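Local atomic coordinates of GrgF (Penicillium sp. sh18, PDB entry 6LZH), a protein that acts as a polyketide transferase of the alpha/beta hydrolase fold in the biosynthesis of gregatin A, a fungal polyketide with an alkylated furanone core. Residues Lys54-Gln57 against Thr62-Leu65; Asp93-Phe98 against Lys107-Trp112; Ala190-Ala195 against Asp240-Thr245. One frame throughout, in Å; residues are numbered along the deposited sequence.

Contact 1 of 3, residues Lys54-Gln57 against Thr62-Leu65; sequences KWFQ and TCLL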
loop_
_atom_site.group_PDB
_atom_site.type_symbol
_atom_site.label_atom_id
_atom_site.label_comp_id
_atom_site.label_asym_id
_atom_site.label_seq_id
_atom_site.Cartn_x
_atom_site.Cartn_y
_atom_site.Cartn_z
ATOM N N LYS A 54 26.295 15.149 -10.123
ATOM C CA LYS A 54 27.650 15.662 -10.308
ATOM C C LYS A 54 27.839 17.000 -9.602
ATOM O O LYS A 54 28.874 17.233 -8.960
ATOM C CB LYS A 54 27.946 15.794 -11.806
ATOM C CG LYS A 54 29.370 16.238 -12.105
ATOM C CD LYS A 54 30.352 15.103 -11.858
ATOM C CE LYS A 54 31.765 15.435 -12.323
ATOM N NZ LYS A 54 32.737 15.474 -11.178
ATOM N N TRP A 55 26.842 17.890 -9.696
ATOM C CA TRP A 55 26.922 19.179 -9.014
ATOM C C TRP A 55 27.005 19.008 -7.497
ATOM O O TRP A 55 27.818 19.664 -6.838
ATOM C CB TRP A 55 25.717 20.041 -9.396
ATOM C CG TRP A 55 25.785 21.471 -8.930
ATOM C CD1 TRP A 55 26.172 22.562 -9.673
ATOM C CD2 TRP A 55 25.432 21.979 -7.631
ATOM N NE1 TRP A 55 26.085 23.696 -8.910
ATOM C CE2 TRP A 55 25.633 23.370 -7.659
ATOM C CE3 TRP A 55 24.969 21.388 -6.449
ATOM C CZ2 TRP A 55 25.388 24.190 -6.546
ATOM C CZ3 TRP A 55 24.724 22.201 -5.337
ATOM C CH2 TRP A 55 24.927 23.589 -5.398
ATOM N N PHE A 56 26.128 18.173 -6.916
ATOM C CA PHE A 56 26.186 17.912 -5.476
ATOM C C PHE A 56 27.512 17.269 -5.088
ATOM O O PHE A 56 28.096 17.601 -4.048
ATOM C CB PHE A 56 25.026 17.000 -5.033
ATOM C CG PHE A 56 23.697 17.713 -4.892
ATOM C CD1 PHE A 56 23.581 18.858 -4.123
ATOM C CD2 PHE A 56 22.563 17.227 -5.538
ATOM C CE1 PHE A 56 22.348 19.518 -4.000
ATOM C CE2 PHE A 56 21.329 17.890 -5.430
ATOM C CZ PHE A 56 21.222 19.016 -4.654
ATOM N N GLN A 57 27.971 16.305 -5.884
ATOM C CA GLN A 57 29.268 15.679 -5.625
ATOM C C GLN A 57 30.381 16.729 -5.572
ATOM O O GLN A 57 31.253 16.686 -4.692
ATOM C CB GLN A 57 29.546 14.633 -6.711
ATOM C CG GLN A 57 30.882 13.899 -6.583
ATOM C CD GLN A 57 31.241 13.098 -7.815
ATOM O OE1 GLN A 57 30.803 13.403 -8.931
ATOM N NE2 GLN A 57 32.056 12.065 -7.624
ATOM N N THR A 62 28.166 12.946 -1.328
ATOM C CA THR A 62 28.189 11.666 -2.036
ATOM C C THR A 62 26.780 11.273 -2.461
ATOM O O THR A 62 25.878 11.159 -1.624
ATOM C CB THR A 62 28.807 10.571 -1.157
ATOM O OG1 THR A 62 30.193 10.857 -0.938
ATOM C CG2 THR A 62 28.724 9.223 -1.842
ATOM N N CYS A 63 26.583 11.047 -3.760
ATOM C CA CYS A 63 25.252 10.791 -4.293
ATOM C C CYS A 63 25.109 9.357 -4.789
ATOM O O CYS A 63 26.020 8.800 -5.416
ATOM C CB CYS A 63 24.925 11.776 -5.435
ATOM S SG CYS A 63 24.890 13.501 -4.868
ATOM N N LEU A 64 23.961 8.763 -4.463
ATOM C CA LEU A 64 23.522 7.465 -4.969
ATOM C C LEU A 64 22.332 7.704 -5.891
ATOM O O LEU A 64 21.321 8.290 -5.479
ATOM C CB LEU A 64 23.116 6.520 -3.827
ATOM C CG LEU A 64 22.482 5.193 -4.282
ATOM C CD1 LEU A 64 23.475 4.310 -5.102
ATOM C CD2 LEU A 64 21.916 4.425 -3.100
ATOM N N LEU A 65 22.456 7.278 -7.141
ATOM C CA LEU A 65 21.395 7.434 -8.129
ATOM C C LEU A 65 21.104 6.053 -8.685
ATOM O O LEU A 65 21.988 5.441 -9.290
ATOM C CB LEU A 65 21.857 8.397 -9.234
ATOM C CG LEU A 65 20.984 8.683 -10.432
ATOM C CD1 LEU A 65 19.605 9.050 -9.951
ATOM C CD2 LEU A 65 21.608 9.812 -11.291
#
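Phe56 and Cys63 make the close meeting here, and it is the root of the aromatic side chain that does the touching: Phe56 CB lies 3.5 Å from Cys63 SG. The thiol is set anti to its own carbonyl carbon (chi1 -63°) and reaches from the strand to the helix. Phe56 has its CB directed at the strand, but the ring leads away from it. The Cys63 SG is therefore 5.4 Å from the centroid of the Phe56 ring and 67° off its normal, an oblique sulfur-aromatic contact. This small buried patch joins helix 49-58 to strand 62-66, the second half of a beta-alpha-beta crossover that starts from strand 32-38, whose Leu35 packs on both Phe56 and Cys63. Away from the sulfur the contact soon thins. Gln57 N is more distant, 4.3 Å from Cys63 SG, and Gln57 CB, the nearest atom of that side chain, is 5.1 Å from the same Cys63 SG. The amide end of Gln57 is engaged elsewhere, its NE2 bonded to the carbonyls of Pro27 and Leu6. On the helix's far flank, partly open to solvent, Lys54 and Trp55 point away from the strand; the Trp55 indole lies against helix 277-292, its NE1 bonded to Glu278.

Contact 2 of 3, residues Asp93-Phe98 against Lys107-Trp112; sequences DAVTWF and KQIALW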
loop_
_atom_site.group_PDB
_atom_site.type_symbol
_atom_site.label_atom_id
_atom_site.label_comp_id
_atom_site.label_asym_id
_atom_site.label_seq_id
_atom_site.Cartn_x
_atom_site.Cartn_y
_atom_site.Cartn_z
ATOM N N ASP A 93 16.018 0.445 2.258
ATOM C CA ASP A 93 17.104 -0.498 2.006
ATOM C C ASP A 93 18.320 0.225 1.441
ATOM O O ASP A 93 19.468 -0.132 1.747
ATOM C CB ASP A 93 16.630 -1.605 1.052
ATOM C CG ASP A 93 15.525 -2.457 1.657
ATOM O OD1 ASP A 93 15.424 -2.465 2.905
ATOM O OD2 ASP A 93 14.753 -3.103 0.886
ATOM N N ALA A 94 18.087 1.261 0.641
ATOM C CA ALA A 94 19.198 2.062 0.135
ATOM C C ALA A 94 19.921 2.783 1.270
ATOM O O ALA A 94 21.156 2.815 1.302
ATOM C CB ALA A 94 18.681 3.057 -0.908
ATOM N N VAL A 95 19.167 3.352 2.221
ATOM C CA VAL A 95 19.787 4.011 3.372
ATOM C C VAL A 95 20.636 3.007 4.158
ATOM O O VAL A 95 21.778 3.297 4.534
ATOM C CB VAL A 95 18.705 4.663 4.259
ATOM C CG1 VAL A 95 19.246 4.964 5.672
ATOM C CG2 VAL A 95 18.127 5.921 3.604
ATOM N N THR A 96 20.091 1.810 4.401
ATOM C CA THR A 96 20.833 0.743 5.082
ATOM C C THR A 96 22.152 0.453 4.384
ATOM O O THR A 96 23.207 0.389 5.024
ATOM C CB THR A 96 19.977 -0.524 5.134
ATOM O OG1 THR A 96 18.808 -0.265 5.911
ATOM C CG2 THR A 96 20.755 -1.705 5.727
ATOM N N TRP A 97 22.097 0.251 3.068
ATOM C CA TRP A 97 23.304 0.038 2.271
ATOM C C TRP A 97 24.273 1.210 2.400
ATOM O O TRP A 97 25.476 1.023 2.643
ATOM C CB TRP A 97 22.900 -0.165 0.808
ATOM C CG TRP A 97 24.026 -0.352 -0.133
ATOM C CD1 TRP A 97 24.723 -1.504 -0.361
ATOM C CD2 TRP A 97 24.588 0.640 -1.005
ATOM N NE1 TRP A 97 25.697 -1.285 -1.320
ATOM C CE2 TRP A 97 25.629 0.022 -1.728
ATOM C CE3 TRP A 97 24.309 1.989 -1.242
ATOM C CZ2 TRP A 97 26.395 0.710 -2.667
ATOM C CZ3 TRP A 97 25.067 2.673 -2.179
ATOM C CH2 TRP A 97 26.097 2.032 -2.881
ATOM N N PHE A 98 23.766 2.435 2.223
ATOM C CA PHE A 98 24.643 3.596 2.115
ATOM C C PHE A 98 25.420 3.837 3.396
ATOM O O PHE A 98 26.586 4.252 3.346
ATOM C CB PHE A 98 23.826 4.847 1.756
ATOM C CG PHE A 98 24.596 5.836 0.945
ATOM C CD1 PHE A 98 25.930 5.580 0.688
ATOM C CD2 PHE A 98 24.016 6.972 0.414
ATOM C CE1 PHE A 98 26.683 6.427 -0.061
ATOM C CE2 PHE A 98 24.793 7.853 -0.362
ATOM C CZ PHE A 98 26.126 7.561 -0.582
ATOM N N LYS A 107 24.761 10.326 9.974
ATOM C CA LYS A 107 23.830 11.344 10.431
ATOM C C LYS A 107 23.596 12.434 9.387
ATOM O O LYS A 107 22.928 13.430 9.688
ATOM C CB LYS A 107 24.329 11.953 11.753
ATOM C CG LYS A 107 24.008 11.077 12.984
ATOM C CD LYS A 107 25.065 11.188 14.096
ATOM C CE LYS A 107 26.500 11.259 13.537
ATOM N NZ LYS A 107 27.601 10.792 14.483
ATOM N N GLN A 108 24.123 12.269 8.167
ATOM C CA GLN A 108 23.984 13.256 7.097
ATOM C C GLN A 108 23.521 12.592 5.804
ATOM O O GLN A 108 24.023 12.884 4.717
ATOM C CB GLN A 108 25.289 14.016 6.865
ATOM C CG GLN A 108 25.852 14.666 8.136
ATOM C CD GLN A 108 27.120 15.434 7.877
ATOM O OE1 GLN A 108 28.009 14.965 7.161
ATOM N NE2 GLN A 108 27.227 16.623 8.472
ATOM N N ILE A 109 22.557 11.692 5.896
ATOM C CA ILE A 109 22.020 11.019 4.719
ATOM C C ILE A 109 20.687 11.658 4.392
ATOM O O ILE A 109 19.748 11.590 5.195
ATOM C CB ILE A 109 21.870 9.511 4.945
ATOM C CG1 ILE A 109 23.260 8.886 5.118
ATOM C CG2 ILE A 109 21.122 8.880 3.764
ATOM C CD1 ILE A 109 23.241 7.402 5.448
ATOM N N ALA A 110 20.610 12.287 3.227
ATOM C CA ALA A 110 19.404 12.966 2.781
ATOM C C ALA A 110 18.783 12.217 1.602
ATOM O O ALA A 110 19.432 11.415 0.931
ATOM C CB ALA A 110 19.723 14.423 2.413
ATOM N N LEU A 111 17.493 12.450 1.386
ATOM C CA LEU A 111 16.771 11.918 0.242
ATOM C C LEU A 111 16.365 13.075 -0.658
ATOM O O LEU A 111 15.980 14.141 -0.166
ATOM C CB LEU A 111 15.515 11.154 0.682
ATOM C CG LEU A 111 15.699 9.983 1.656
ATOM C CD1 LEU A 111 14.339 9.328 1.941
ATOM C CD2 LEU A 111 16.708 8.980 1.087
ATOM N N TRP A 112 16.401 12.843 -1.967
ATOM C CA TRP A 112 16.057 13.854 -2.960
ATOM C C TRP A 112 15.269 13.159 -4.056
ATOM O O TRP A 112 15.636 12.070 -4.488
ATOM C CB TRP A 112 17.338 14.498 -3.519
ATOM C CG TRP A 112 17.217 15.611 -4.549
ATOM C CD1 TRP A 112 17.482 16.950 -4.349
ATOM C CD2 TRP A 112 16.909 15.472 -5.936
ATOM N NE1 TRP A 112 17.304 17.653 -5.522
ATOM C CE2 TRP A 112 16.956 16.771 -6.513
ATOM C CE3 TRP A 112 16.575 14.382 -6.750
ATOM C CZ2 TRP A 112 16.694 16.997 -7.868
ATOM C CZ3 TRP A 112 16.304 14.616 -8.102
ATOM C CH2 TRP A 112 16.369 15.905 -8.640
#
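Val95 meets Ile109 and Leu111 through a single methyl: Val95 CG2 lies 4.2 Å from Ile109 CG2 and also 4.2 Å from Leu111 CD2. The valine points from the helix toward the strand. Its chi1 of 162° sets CG1 anti to the backbone N and CG2 beside that N, anti to the carbonyl carbon, which delivers CG2 to two residues that share one side of the strand. Each of those residues offers a different kind of branch. Ile109, whose CB faces the helix, presents its short arm, CG2, to the valine, while the longer arm carrying CD1 extends from a CG1 set anti to the carbonyl carbon (chi1 -66°). Leu111 starts less directly, its CB turned neither at the helix nor away from it, yet the end of the side chain closes in: with chi2 at -178°, CD1 continues the extended chain and CD2 is the methyl left to meet the valine. Separations of this size describe ordinary apolar packing. Phe98, three residues on from Val95, also faces the strand; its nearest approach is Phe98 CB to Ile109 CD1, 4.5 Å, while its ring packs on Thr62, Ala34 and Val104, the last of which also touches Ile109. Asp93, on another face of the helix, makes a salt bridge with Arg161 of the second subunit. This is the helix-on-sheet packing of alpha/beta sandwiches, here of the alpha/beta hydrolase fold, in which helix 84-99 lies on one face of the central sheet.

Contact 3 of 3, residues Ala190-Ala195 against Asp240-Thr245; sequences AEMMPA and DVSCPT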
loop_
_atom_site.group_PDB
_atom_site.type_symbol
_atom_site.label_atom_id
_atom_site.label_comp_id
_atom_site.label_asym_id
_atom_site.label_seq_id
_atom_site.Cartn_x
_atom_site.Cartn_y
_atom_site.Cartn_z
ATOM N N ALA A 190 1.835 11.375 -20.750
ATOM C CA ALA A 190 1.648 11.696 -22.158
ATOM C C ALA A 190 2.116 13.111 -22.479
ATOM O O ALA A 190 2.509 13.389 -23.619
ATOM C CB ALA A 190 0.179 11.506 -22.533
ATOM N N GLU A 191 2.081 14.014 -21.491
ATOM C CA GLU A 191 2.555 15.382 -21.693
ATOM C C GLU A 191 4.072 15.465 -21.659
ATOM O O GLU A 191 4.673 16.239 -22.411
ATOM C CB GLU A 191 1.987 16.308 -20.620
ATOM C CG GLU A 191 0.746 17.055 -21.023
ATOM C CD GLU A 191 0.016 17.619 -19.823
ATOM O OE1 GLU A 191 -1.213 17.822 -19.918
ATOM O OE2 GLU A 191 0.677 17.849 -18.786
ATOM N N MET A 192 4.706 14.707 -20.768
ATOM C CA MET A 192 6.152 14.805 -20.623
ATOM C C MET A 192 6.883 14.081 -21.744
ATOM O O MET A 192 7.931 14.553 -22.201
ATOM C CB MET A 192 6.578 14.258 -19.261
ATOM C CG MET A 192 6.068 15.102 -18.105
ATOM S SD MET A 192 6.998 16.647 -17.974
ATOM C CE MET A 192 5.937 17.784 -18.873
ATOM N N MET A 193 6.342 12.948 -22.201
ATOM C CA MET A 193 7.046 12.094 -23.159
ATOM C C MET A 193 7.527 12.839 -24.404
ATOM O O MET A 193 8.716 12.717 -24.743
ATOM C CB MET A 193 6.147 10.898 -23.524
ATOM C CG MET A 193 6.464 10.241 -24.875
ATOM S SD MET A 193 5.284 8.941 -25.329
ATOM C CE MET A 193 3.827 9.904 -25.733
ATOM N N PRO A 194 6.703 13.627 -25.105
ATOM C CA PRO A 194 7.221 14.301 -26.308
ATOM C C PRO A 194 8.320 15.312 -26.015
ATOM O O PRO A 194 9.252 15.434 -26.813
ATOM C CB PRO A 194 5.971 14.971 -26.891
ATOM C CG PRO A 194 4.832 14.222 -26.319
ATOM C CD PRO A 194 5.264 13.886 -24.938
ATOM N N ALA A 195 8.254 16.034 -24.889
ATOM C CA ALA A 195 9.323 16.980 -24.577
ATOM C C ALA A 195 10.620 16.248 -24.265
ATOM O O ALA A 195 11.698 16.659 -24.710
ATOM C CB ALA A 195 8.931 17.885 -23.408
ATOM N N ASP A 240 3.455 24.776 -12.827
ATOM C CA ASP A 240 3.485 23.346 -13.119
ATOM C C ASP A 240 2.070 22.909 -13.485
ATOM O O ASP A 240 1.183 22.874 -12.629
ATOM C CB ASP A 240 4.025 22.545 -11.927
ATOM C CG ASP A 240 4.486 21.143 -12.329
ATOM O OD1 ASP A 240 3.911 20.574 -13.302
ATOM O OD2 ASP A 240 5.422 20.602 -11.680
ATOM N N VAL A 241 1.858 22.586 -14.760
ATOM C CA VAL A 241 0.569 22.086 -15.217
ATOM C C VAL A 241 0.566 20.575 -15.398
ATOM O O VAL A 241 -0.508 19.990 -15.605
ATOM C CB VAL A 241 0.137 22.799 -16.518
ATOM C CG1 VAL A 241 -0.130 24.275 -16.220
ATOM C CG2 VAL A 241 1.201 22.665 -17.595
ATOM N N SER A 242 1.722 19.922 -15.283
ATOM C CA SER A 242 1.868 18.473 -15.369
ATOM C C SER A 242 1.652 17.804 -14.013
ATOM O O SER A 242 0.856 16.868 -13.895
ATOM C CB SER A 242 3.252 18.119 -15.924
ATOM O OG SER A 242 3.439 18.711 -17.200
ATOM N N CYS A 243 2.372 18.265 -12.987
ATOM C CA CYS A 243 2.111 17.949 -11.586
ATOM C C CYS A 243 1.540 19.226 -10.993
ATOM O O CYS A 243 2.304 20.071 -10.507
ATOM C CB CYS A 243 3.386 17.556 -10.836
ATOM S SG CYS A 243 4.109 15.992 -11.246
ATOM N N PRO A 244 0.197 19.414 -10.996
ATOM C CA PRO A 244 -0.392 20.718 -10.634
ATOM C C PRO A 244 0.239 21.378 -9.412
ATOM O O PRO A 244 0.336 20.777 -8.343
ATOM C CB PRO A 244 -1.862 20.361 -10.379
ATOM C CG PRO A 244 -2.124 19.228 -11.364
ATOM C CD PRO A 244 -0.827 18.435 -11.410
ATOM N N THR A 245 0.697 22.614 -9.587
ATOM C CA THR A 245 1.216 23.391 -8.460
ATOM C C THR A 245 0.255 23.366 -7.273
ATOM O O THR A 245 0.685 23.269 -6.116
ATOM C CB THR A 245 1.495 24.829 -8.921
ATOM O OG1 THR A 245 2.476 24.812 -9.970
ATOM C CG2 THR A 245 2.001 25.709 -7.765
#
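The loop that carries the acid of the proposed Cys-His-Asp triad, after strand 232-237, meets helix 187-198 at Ser242, which touches both Glu191 and Met192. Ser242 OG gives a weak hydrogen bond of 3.3 Å to Glu191 OE2, reached by a glutamate chain that is extended beyond CG. From the neighbouring position on the helix, Met192 brings its terminal methyl to the same hydroxyl, with Met192 CE 3.1 Å from Ser242 OG, a snug van der Waals approach. The methionine does so by folding: bends at chi2 (-74°) and chi3 (96°) turn the methyl toward the loop, and the side chain also lies against His269. Within the loop, Asp240 OD1 accepts from Cys243 N at 2.8 Å, an Asx motif in which the donor stands 50° out of the carboxylate plane. Ser242 N adds a weak bond to this same OD1. Asp240 N is in turn bonded to Thr245 OG1 at 3.0 Å. The other carboxylate oxygen, Asp240 OD2, is hydrogen-bonded to His269 ND1. Asp240, Cys115 and His269 are the expected active-site residues. The chemistry thus divides: the bonds inside the loop are consistent with fixing the aspartate for its bond to His269, whereas the helix is joined to the loop only lightly, by one weak bond from Ser242 to Glu191.

Contacts 1 and 2 are buried and apolar, and both rest on the large mixed sheet, contact 1 through strand 62-66 and contact 2 through strand 108-114. Their helices lie on opposite faces of it. With centres 12 Å apart, the two contacts touch on each face: Thr62 CG2 lies 3.3 Å from Phe98 CZ on the side of helix 84-99, and Phe56 meets Trp112 on that of helix 49-58. Contact 3 shares none of their elements. It lies at the surface, its centre 26 Å from that of contact 1, and joins a helix to the loop bearing Asp240, with no sheet strand in it. There a weak hydroxyl-carboxylate bond accompanies a methionine methyl contact, while the stronger polar bonds lie within the loop.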